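Local coordinates for iron-regulated outer membrane protein (Neisseria meningitidis, PDB 4B7O), which is a TonB-dependent transporter of the outer membrane that takes up iron, probably as iron-siderophore complexes, at residues T376-K390 against N439-H453. Residues are numbered along the deposited sequence; the frame is centred on the assembly and turned at random.
Sequences TLLKYGINYRHQEIK and NPTKTDTGAYIEAIH
Tyr448 lays its ring over the backbone of Gly381, at the middle of two neighbouring antiparallel strands in the transmembrane beta-barrel of a TonB-dependent transporter. The nitrogen Gly381 N sits 3.3 Å above the ring plane, nearer the ring's border than its centre. Glycine suits this place: having no side chain, it lets the phenol ring lie close over the backbone. With CG of Tyr448 between its backbone N and carbonyl carbon (chi1 62°), the ring is folded across to the partner strand, and its hydroxyl bonds to Asn367 on the strand beyond. OD1 of Asn383 lies at the edge of the same ring and accepts a hydrogen bond from Arg465, while ND2 donates to Asn365.

Further along this inward face Arg385 and Asp444 run alongside each other in the same direction. Arg385 NH2 reaches Asp444 OD2 at 3.0 Å, from above the carboxylate plane, in a salt bridge whose flat groups stand 71° apart. Ser510 takes the other carboxylate oxygen of Asp444. Lys442 comes close to Arg385, but its ammonium pairs with Asp127 in the plug domain and with the carbonyl of Pro511, so that acidic groups probably offset the like charges and help tie barrel to plug.

The opposite face, directed outward, is partly apolar: Leu378 CD1 packs 3.8 Å from Ile449 CG1, and Ile382 CD1 lies 3.7 Å from Ala447 CB, as befits a surface turned to lipid. Beyond them polar groups take over. CE1 of the Tyr384 ring touches Thr443 CG2 at 3.5 Å, and a water joins Tyr384 OH to Thr443 OG1. Just before the second strand begins, Asn439 ND2 donates to Glu388 OE2 over 3.0 Å, in the plane of its own amide but 33° out of the carboxylate plane, on the anti side of OE2.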
ATOM      1  N   THR A 376     -15.891  -3.743 -29.242  1.00 42.42           N
ATOM      2  CA  THR A 376     -15.102  -4.830 -28.690  1.00 46.82           C
ATOM      3  C   THR A 376     -13.598  -4.459 -28.756  1.00 54.57           C
ATOM      4  O   THR A 376     -13.048  -4.199 -29.837  1.00 58.30           O
ATOM      5  CB  THR A 376     -15.505  -6.200 -29.296  1.00 43.67           C
ATOM      6  OG1 THR A 376     -14.382  -7.054 -29.420  1.00 48.38           O
ATOM      7  CG2 THR A 376     -16.144  -6.042 -30.624  1.00 46.35           C
ATOM      8  N   LEU A 377     -12.960  -4.375 -27.588  1.00 54.02           N
ATOM      9  CA  LEU A 377     -11.565  -3.950 -27.475  1.00 44.42           C
ATOM     10  C   LEU A 377     -10.793  -5.184 -27.092  1.00 44.76           C
ATOM     11  O   LEU A 377     -11.311  -6.036 -26.358  1.00 46.04           O
ATOM     12  CB  LEU A 377     -11.430  -2.863 -26.399  1.00 45.00           C
ATOM     13  CG  LEU A 377     -10.083  -2.135 -26.232  1.00 49.93           C
ATOM     14  CD1 LEU A 377      -9.747  -1.250 -27.450  1.00 47.70           C
ATOM     15  CD2 LEU A 377     -10.055  -1.291 -24.961  1.00 42.62           C
ATOM     16  N   LEU A 378      -9.586  -5.313 -27.626  1.00 43.40           N
ATOM     17  CA  LEU A 378      -8.704  -6.411 -27.279  1.00 48.73           C
ATOM     18  C   LEU A 378      -7.497  -5.784 -26.570  1.00 54.71           C
ATOM     19  O   LEU A 378      -6.946  -4.771 -27.049  1.00 53.28           O
ATOM     20  CB  LEU A 378      -8.222  -7.089 -28.561  1.00 47.89           C
ATOM     21  CG  LEU A 378      -7.459  -8.417 -28.423  1.00 53.08           C
ATOM     22  CD1 LEU A 378      -8.069  -9.387 -27.412  1.00 48.73           C
ATOM     23  CD2 LEU A 378      -7.354  -9.125 -29.772  1.00 51.87           C
ATOM     24  N   LYS A 379      -7.103  -6.328 -25.426  1.00 45.40           N
ATOM     25  CA  LYS A 379      -5.921  -5.776 -24.723  1.00 43.87           C
ATOM     26  C   LYS A 379      -4.894  -6.850 -24.605  1.00 46.25           C
ATOM     27  O   LYS A 379      -5.238  -8.014 -24.330  1.00 46.66           O
ATOM     28  CB  LYS A 379      -6.241  -5.318 -23.301  1.00 47.08           C
ATOM     29  CG  LYS A 379      -7.093  -4.067 -23.151  1.00 41.62           C
ATOM     30  CD  LYS A 379      -7.658  -4.035 -21.738  1.00 43.54           C
ATOM     31  CE  LYS A 379      -7.078  -2.944 -20.855  1.00 43.22           C
ATOM     32  NZ  LYS A 379      -7.212  -1.640 -21.564  1.00 49.23           N
ATOM     33  N   TYR A 380      -3.622  -6.478 -24.795  1.00 45.15           N
ATOM     34  CA  TYR A 380      -2.544  -7.436 -24.586  1.00 43.33           C
ATOM     35  C   TYR A 380      -1.321  -6.615 -24.194  1.00 44.36           C
ATOM     36  O   TYR A 380      -1.191  -5.424 -24.548  1.00 43.62           O
ATOM     37  CB  TYR A 380      -2.311  -8.282 -25.867  1.00 38.79           C
ATOM     38  CG  TYR A 380      -2.236  -7.379 -27.091  1.00 40.30           C
ATOM     39  CD1 TYR A 380      -3.376  -6.800 -27.589  1.00 41.54           C
ATOM     40  CD2 TYR A 380      -0.999  -7.041 -27.707  1.00 40.02           C
ATOM     41  CE1 TYR A 380      -3.355  -5.954 -28.685  1.00 43.17           C
ATOM     42  CE2 TYR A 380      -0.957  -6.164 -28.806  1.00 43.22           C
ATOM     43  CZ  TYR A 380      -2.148  -5.635 -29.295  1.00 44.34           C
ATOM     44  OH  TYR A 380      -2.188  -4.740 -30.340  1.00 42.31           O
ATOM     45  N   GLY A 381      -0.436  -7.246 -23.452  1.00 39.73           N
ATOM     46  CA  GLY A 381       0.781  -6.612 -23.095  1.00 38.80           C
ATOM     47  C   GLY A 381       1.702  -7.498 -22.337  1.00 35.88           C
ATOM     48  O   GLY A 381       1.470  -8.716 -22.210  1.00 39.42           O
ATOM     49  N   ILE A 382       2.720  -6.862 -21.789  1.00 36.51           N
ATOM     50  CA  ILE A 382       3.912  -7.551 -21.225  1.00 38.29           C
ATOM     51  C   ILE A 382       4.334  -6.869 -19.934  1.00 36.34           C
ATOM     52  O   ILE A 382       4.354  -5.655 -19.866  1.00 33.14           O
ATOM     53  CB  ILE A 382       5.103  -7.388 -22.207  1.00 39.89           C
ATOM     54  CG1 ILE A 382       4.806  -8.102 -23.511  1.00 40.62           C
ATOM     55  CG2 ILE A 382       6.372  -8.011 -21.651  1.00 40.37           C
ATOM     56  CD1 ILE A 382       4.851  -9.609 -23.301  1.00 40.35           C
ATOM     57  N   ASN A 383       4.676  -7.666 -18.928  1.00 43.69           N
ATOM     58  CA  ASN A 383       5.095  -7.186 -17.637  1.00 40.51           C
ATOM     59  C   ASN A 383       6.451  -7.781 -17.341  1.00 41.91           C
ATOM     60  O   ASN A 383       6.600  -9.011 -17.403  1.00 42.76           O
ATOM     61  CB  ASN A 383       4.141  -7.699 -16.565  1.00 46.55           C
ATOM     62  CG  ASN A 383       2.696  -7.312 -16.816  1.00 49.12           C
ATOM     63  OD1 ASN A 383       1.831  -8.190 -16.839  1.00 43.70           O
ATOM     64  ND2 ASN A 383       2.427  -6.001 -17.005  1.00 38.63           N
ATOM     65  N   TYR A 384       7.428  -6.914 -17.038  1.00 36.75           N
ATOM     66  CA  TYR A 384       8.731  -7.361 -16.537  1.00 37.96           C
ATOM     67  C   TYR A 384       9.111  -6.724 -15.195  1.00 38.58           C
ATOM     68  O   TYR A 384       9.155  -5.502 -15.058  1.00 40.46           O
ATOM     69  CB  TYR A 384       9.814  -6.981 -17.570  1.00 40.72           C
ATOM     70  CG  TYR A 384      11.199  -7.375 -17.133  1.00 43.44           C
ATOM     71  CD1 TYR A 384      11.603  -8.706 -17.220  1.00 46.49           C
ATOM     72  CD2 TYR A 384      12.093  -6.434 -16.576  1.00 44.46           C
ATOM     73  CE1 TYR A 384      12.848  -9.108 -16.809  1.00 46.64           C
ATOM     74  CE2 TYR A 384      13.366  -6.816 -16.169  1.00 45.19           C
ATOM     75  CZ  TYR A 384      13.721  -8.168 -16.298  1.00 47.66           C
ATOM     76  OH  TYR A 384      14.928  -8.648 -15.911  1.00 48.85           O
ATOM     77  N   ARG A 385       9.459  -7.506 -14.208  1.00 41.27           N
ATOM     78  CA  ARG A 385       9.979  -6.876 -12.998  1.00 41.85           C
ATOM     79  C   ARG A 385      11.220  -7.575 -12.522  1.00 39.27           C
ATOM     80  O   ARG A 385      11.168  -8.768 -12.357  1.00 46.85           O
ATOM     81  CB  ARG A 385       8.968  -6.943 -11.854  1.00 38.49           C
ATOM     82  CG  ARG A 385       9.376  -6.026 -10.730  1.00 38.67           C
ATOM     83  CD  ARG A 385       8.355  -5.924  -9.634  1.00 33.79           C
ATOM     84  NE  ARG A 385       8.036  -7.216  -9.116  1.00 37.01           N
ATOM     85  CZ  ARG A 385       6.940  -7.492  -8.426  1.00 32.98           C
ATOM     86  NH1 ARG A 385       6.035  -6.543  -8.144  1.00 31.40           N
ATOM     87  NH2 ARG A 385       6.789  -8.721  -8.013  1.00 31.68           N
ATOM     88  N   HIS A 386      12.298  -6.830 -12.266  1.00 41.16           N
ATOM     89  CA  HIS A 386      13.515  -7.376 -11.626  1.00 37.24           C
ATOM     90  C   HIS A 386      13.770  -6.757 -10.286  1.00 36.43           C
ATOM     91  O   HIS A 386      13.867  -5.499 -10.149  1.00 32.63           O
ATOM     92  CB  HIS A 386      14.756  -7.177 -12.539  1.00 42.60           C
ATOM     93  CG  HIS A 386      15.988  -7.924 -12.068  1.00 44.25           C
ATOM     94  ND1 HIS A 386      16.869  -7.391 -11.185  1.00 42.37           N
ATOM     95  CD2 HIS A 386      16.447  -9.213 -12.353  1.00 44.33           C
ATOM     96  CE1 HIS A 386      17.835  -8.290 -10.931  1.00 44.03           C
ATOM     97  NE2 HIS A 386      17.569  -9.407 -11.637  1.00 44.25           N
ATOM     98  N   GLN A 387      13.871  -7.622  -9.281  1.00 35.66           N
ATOM     99  CA  GLN A 387      14.280  -7.190  -7.967  1.00 38.89           C
ATOM    100  C   GLN A 387      15.629  -7.664  -7.507  1.00 37.78           C
ATOM    101  O   GLN A 387      15.941  -8.840  -7.665  1.00 43.36           O
ATOM    102  CB  GLN A 387      13.264  -7.656  -6.939  1.00 41.59           C
ATOM    103  CG  GLN A 387      12.190  -6.621  -6.755  1.00 50.26           C
ATOM    104  CD  GLN A 387      10.953  -7.218  -6.183  1.00 48.37           C
ATOM    105  OE1 GLN A 387      10.280  -8.019  -6.842  1.00 49.34           O
ATOM    106  NE2 GLN A 387      10.645  -6.847  -4.953  1.00 45.98           N
ATOM    107  N   GLU A 388      16.378  -6.790  -6.832  1.00 37.40           N
ATOM    108  CA  GLU A 388      17.670  -7.213  -6.241  1.00 41.77           C
ATOM    109  C   GLU A 388      17.866  -6.601  -4.883  1.00 42.73           C
ATOM    110  O   GLU A 388      17.805  -5.365  -4.757  1.00 41.28           O
ATOM    111  CB  GLU A 388      18.866  -6.828  -7.131  1.00 39.05           C
ATOM    112  CG  GLU A 388      20.185  -7.457  -6.668  1.00 39.75           C
ATOM    113  CD  GLU A 388      21.454  -7.161  -7.539  1.00 51.51           C
ATOM    114  OE1 GLU A 388      21.378  -6.503  -8.628  1.00 49.85           O
ATOM    115  OE2 GLU A 388      22.570  -7.588  -7.109  1.00 49.85           O
ATOM    116  N   ILE A 389      18.090  -7.455  -3.879  1.00 34.44           N
ATOM    117  CA  ILE A 389      18.348  -7.035  -2.520  1.00 31.70           C
ATOM    118  C   ILE A 389      19.893  -7.021  -2.392  1.00 38.19           C
ATOM    119  O   ILE A 389      20.524  -7.983  -2.760  1.00 35.80           O
ATOM    120  CB  ILE A 389      17.767  -8.067  -1.544  1.00 28.67           C
ATOM    121  CG1 ILE A 389      16.246  -8.015  -1.474  1.00 34.48           C
ATOM    122  CG2 ILE A 389      18.256  -7.865  -0.166  1.00 31.44           C
ATOM    123  CD1 ILE A 389      15.584  -8.872  -0.386  1.00 28.36           C
ATOM    124  N   LYS A 390      20.489  -5.926  -1.897  1.00 41.13           N
ATOM    125  CA  LYS A 390      21.968  -5.734  -1.820  1.00 40.68           C
ATOM    126  C   LYS A 390      22.300  -5.209  -0.479  1.00 37.84           C
ATOM    127  O   LYS A 390      22.161  -4.009  -0.259  1.00 44.05           O
ATOM    128  CB  LYS A 390      22.440  -4.674  -2.821  1.00 41.56           C
ATOM    129  CG  LYS A 390      21.654  -4.706  -4.111  1.00 43.43           C
ATOM    130  CD  LYS A 390      21.864  -3.455  -4.936  1.00 42.03           C
ATOM    131  CE  LYS A 390      21.263  -3.705  -6.293  1.00 38.91           C
ATOM    132  NZ  LYS A 390      21.717  -2.695  -7.266  1.00 44.40           N
ATOM    133  N   ASN A 439      23.828 -11.661  -3.764  1.00 44.06           N
ATOM    134  CA  ASN A 439      22.612 -10.882  -3.730  1.00 44.13           C
ATOM    135  C   ASN A 439      21.409 -11.625  -4.302  1.00 45.55           C
ATOM    136  O   ASN A 439      21.390 -11.950  -5.501  1.00 47.38           O
ATOM    137  CB  ASN A 439      22.826  -9.643  -4.558  1.00 37.87           C
ATOM    138  CG  ASN A 439      23.666  -8.641  -3.845  1.00 35.76           C
ATOM    139  OD1 ASN A 439      24.081  -8.886  -2.709  1.00 35.33           O
ATOM    140  ND2 ASN A 439      23.876  -7.493  -4.460  1.00 31.51           N
ATOM    141  N   PRO A 440      20.379 -11.828  -3.480  1.00 39.27           N
ATOM    142  CA  PRO A 440      19.154 -12.490  -3.906  1.00 40.07           C
ATOM    143  C   PRO A 440      18.465 -11.650  -4.928  1.00 40.04           C
ATOM    144  O   PRO A 440      18.561 -10.412  -4.866  1.00 41.94           O
ATOM    145  CB  PRO A 440      18.322 -12.559  -2.638  1.00 40.04           C
ATOM    146  CG  PRO A 440      19.283 -12.238  -1.522  1.00 42.48           C
ATOM    147  CD  PRO A 440      20.232 -11.260  -2.143  1.00 42.63           C
ATOM    148  N   THR A 441      17.865 -12.308  -5.921  1.00 39.90           N
ATOM    149  CA  THR A 441      17.098 -11.601  -6.933  1.00 43.40           C
ATOM    150  C   THR A 441      15.801 -12.349  -7.336  1.00 43.25           C
ATOM    151  O   THR A 441      15.592 -13.514  -6.996  1.00 42.45           O
ATOM    152  CB  THR A 441      17.923 -11.363  -8.201  1.00 43.20           C
ATOM    153  OG1 THR A 441      18.069 -12.604  -8.865  1.00 45.27           O
ATOM    154  CG2 THR A 441      19.290 -10.802  -7.890  1.00 41.26           C
ATOM    155  N   LYS A 442      14.947 -11.670  -8.091  1.00 41.17           N
ATOM    156  CA  LYS A 442      13.663 -12.252  -8.515  1.00 37.82           C
ATOM    157  C   LYS A 442      13.249 -11.547  -9.765  1.00 38.17           C
ATOM    158  O   LYS A 442      13.235 -10.309  -9.804  1.00 38.77           O
ATOM    159  CB  LYS A 442      12.581 -12.110  -7.460  1.00 38.44           C
ATOM    160  CG  LYS A 442      11.343 -12.926  -7.820  1.00 43.82           C
ATOM    161  CD  LYS A 442      10.368 -12.989  -6.667  1.00 38.40           C
ATOM    162  CE  LYS A 442       9.410 -11.817  -6.735  1.00 40.46           C
ATOM    163  NZ  LYS A 442       8.475 -11.914  -5.582  1.00 36.12           N
ATOM    164  N   THR A 443      13.012 -12.323 -10.818  1.00 37.45           N
ATOM    165  CA  THR A 443      12.464 -11.775 -12.055  1.00 43.50           C
ATOM    166  C   THR A 443      11.002 -12.235 -12.178  1.00 41.36           C
ATOM    167  O   THR A 443      10.713 -13.397 -11.947  1.00 40.77           O
ATOM    168  CB  THR A 443      13.248 -12.304 -13.258  1.00 45.67           C
ATOM    169  OG1 THR A 443      14.613 -11.926 -13.113  1.00 55.50           O
ATOM    170  CG2 THR A 443      12.712 -11.757 -14.564  1.00 48.34           C
ATOM    171  N   ASP A 444      10.089 -11.317 -12.477  1.00 44.09           N
ATOM    172  CA  ASP A 444       8.692 -11.682 -12.750  1.00 40.74           C
ATOM    173  C   ASP A 444       8.397 -11.218 -14.148  1.00 41.17           C
ATOM    174  O   ASP A 444       8.768 -10.096 -14.529  1.00 38.53           O
ATOM    175  CB  ASP A 444       7.702 -11.091 -11.770  1.00 40.86           C
ATOM    176  CG  ASP A 444       7.750 -11.748 -10.402  1.00 43.67           C
ATOM    177  OD1 ASP A 444       7.508 -12.966 -10.294  1.00 49.70           O
ATOM    178  OD2 ASP A 444       7.995 -11.039  -9.391  1.00 46.17           O
ATOM    179  N   THR A 445       7.819 -12.148 -14.923  1.00 42.16           N
ATOM    180  CA  THR A 445       7.474 -11.948 -16.340  1.00 47.10           C
ATOM    181  C   THR A 445       5.989 -12.338 -16.632  1.00 44.82           C
ATOM    182  O   THR A 445       5.513 -13.421 -16.262  1.00 37.47           O
ATOM    183  CB  THR A 445       8.425 -12.762 -17.257  1.00 45.14           C
ATOM    184  OG1 THR A 445       9.633 -13.063 -16.541  1.00 54.23           O
ATOM    185  CG2 THR A 445       8.776 -11.956 -18.475  1.00 42.84           C
ATOM    186  N   GLY A 446       5.293 -11.452 -17.321  1.00 42.24           N
ATOM    187  CA  GLY A 446       3.878 -11.613 -17.606  1.00 41.16           C
ATOM    188  C   GLY A 446       3.509 -11.213 -19.036  1.00 42.29           C
ATOM    189  O   GLY A 446       3.925 -10.148 -19.561  1.00 45.06           O
ATOM    190  N   ALA A 447       2.761 -12.069 -19.715  1.00 41.87           N
ATOM    191  CA  ALA A 447       2.023 -11.565 -20.874  1.00 39.84           C
ATOM    192  C   ALA A 447       0.552 -11.889 -20.646  1.00 38.29           C
ATOM    193  O   ALA A 447       0.207 -12.853 -19.951  1.00 38.04           O
ATOM    194  CB  ALA A 447       2.525 -12.209 -22.126  1.00 43.56           C
ATOM    195  N   TYR A 448      -0.319 -11.076 -21.205  1.00 37.69           N
ATOM    196  CA  TYR A 448      -1.719 -11.266 -20.945  1.00 39.09           C
ATOM    197  C   TYR A 448      -2.396 -10.856 -22.183  1.00 42.17           C
ATOM    198  O   TYR A 448      -1.869 -10.038 -22.950  1.00 42.51           O
ATOM    199  CB  TYR A 448      -2.218 -10.334 -19.817  1.00 42.15           C
ATOM    200  CG  TYR A 448      -2.093  -8.850 -20.124  1.00 39.72           C
ATOM    201  CD1 TYR A 448      -3.072  -8.180 -20.819  1.00 41.33           C
ATOM    202  CD2 TYR A 448      -0.984  -8.137 -19.721  1.00 41.34           C
ATOM    203  CE1 TYR A 448      -2.958  -6.832 -21.095  1.00 42.88           C
ATOM    204  CE2 TYR A 448      -0.851  -6.794 -20.015  1.00 39.59           C
ATOM    205  CZ  TYR A 448      -1.836  -6.159 -20.688  1.00 41.13           C
ATOM    206  OH  TYR A 448      -1.694  -4.841 -20.968  1.00 44.09           O
ATOM    207  N   ILE A 449      -3.606 -11.368 -22.346  1.00 40.75           N
ATOM    208  CA  ILE A 449      -4.486 -10.911 -23.424  1.00 40.51           C
ATOM    209  C   ILE A 449      -5.898 -10.869 -22.840  1.00 41.18           C
ATOM    210  O   ILE A 449      -6.295 -11.768 -22.092  1.00 47.46           O
ATOM    211  CB  ILE A 449      -4.377 -11.854 -24.668  1.00 42.21           C
ATOM    212  CG1 ILE A 449      -5.551 -11.607 -25.593  1.00 45.46           C
ATOM    213  CG2 ILE A 449      -4.387 -13.327 -24.258  1.00 39.00           C
ATOM    214  CD1 ILE A 449      -5.367 -12.184 -26.961  1.00 51.63           C
ATOM    215  N   GLU A 450      -6.649  -9.829 -23.145  1.00 42.81           N
ATOM    216  CA  GLU A 450      -7.930  -9.619 -22.512  1.00 45.39           C
ATOM    217  C   GLU A 450      -8.882  -9.041 -23.517  1.00 47.45           C
ATOM    218  O   GLU A 450      -8.538  -8.096 -24.245  1.00 52.01           O
ATOM    219  CB  GLU A 450      -7.790  -8.636 -21.354  1.00 50.40           C
ATOM    220  CG  GLU A 450      -9.001  -8.553 -20.445  1.00 52.25           C
ATOM    221  CD  GLU A 450      -8.766  -7.634 -19.240  1.00 57.60           C
ATOM    222  OE1 GLU A 450      -8.691  -6.393 -19.462  1.00 53.13           O
ATOM    223  OE2 GLU A 450      -8.662  -8.154 -18.083  1.00 54.98           O
ATOM    224  N   ALA A 451     -10.100  -9.580 -23.536  1.00 46.01           N
ATOM    225  CA  ALA A 451     -11.103  -9.132 -24.501  1.00 46.65           C
ATOM    226  C   ALA A 451     -12.256  -8.398 -23.816  1.00 41.09           C
ATOM    227  O   ALA A 451     -12.754  -8.850 -22.797  1.00 37.35           O
ATOM    228  CB  ALA A 451     -11.620 -10.327 -25.312  1.00 45.12           C
ATOM    229  N   ILE A 452     -12.689  -7.284 -24.379  1.00 34.40           N
ATOM    230  CA  ILE A 452     -13.771  -6.598 -23.775  1.00 38.90           C
ATOM    231  C   ILE A 452     -14.763  -6.347 -24.866  1.00 45.81           C
ATOM    232  O   ILE A 452     -14.439  -5.668 -25.858  1.00 44.81           O
ATOM    233  CB  ILE A 452     -13.304  -5.278 -23.125  1.00 41.32           C
ATOM    234  CG1 ILE A 452     -12.308  -5.599 -22.007  1.00 42.46           C
ATOM    235  CG2 ILE A 452     -14.455  -4.449 -22.567  1.00 31.71           C
ATOM    236  CD1 ILE A 452     -11.365  -4.472 -21.784  1.00 43.52           C
ATOM    237  N   HIS A 453     -15.966  -6.893 -24.652  1.00 43.47           N
ATOM    238  CA  HIS A 453     -17.085  -6.808 -25.599  1.00 42.43           C
ATOM    239  C   HIS A 453     -18.312  -6.229 -24.974  1.00 41.09           C
ATOM    240  O   HIS A 453     -18.863  -6.791 -24.000  1.00 37.11           O
ATOM    241  CB  HIS A 453     -17.400  -8.200 -26.161  1.00 41.74           C
ATOM    242  CG  HIS A 453     -18.445  -8.178 -27.258  1.00 55.89           C
ATOM    243  ND1 HIS A 453     -18.558  -7.150 -28.140  1.00 59.21           N
ATOM    244  CD2 HIS A 453     -19.450  -9.073 -27.577  1.00 47.74           C
ATOM    245  CE1 HIS A 453     -19.567  -7.394 -28.979  1.00 48.73           C
ATOM    246  NE2 HIS A 453     -20.110  -8.571 -28.631  1.00 54.64           N
TER
HETATM  247  O   HOH W   1      15.992 -11.008 -15.743  1.00 50.76           O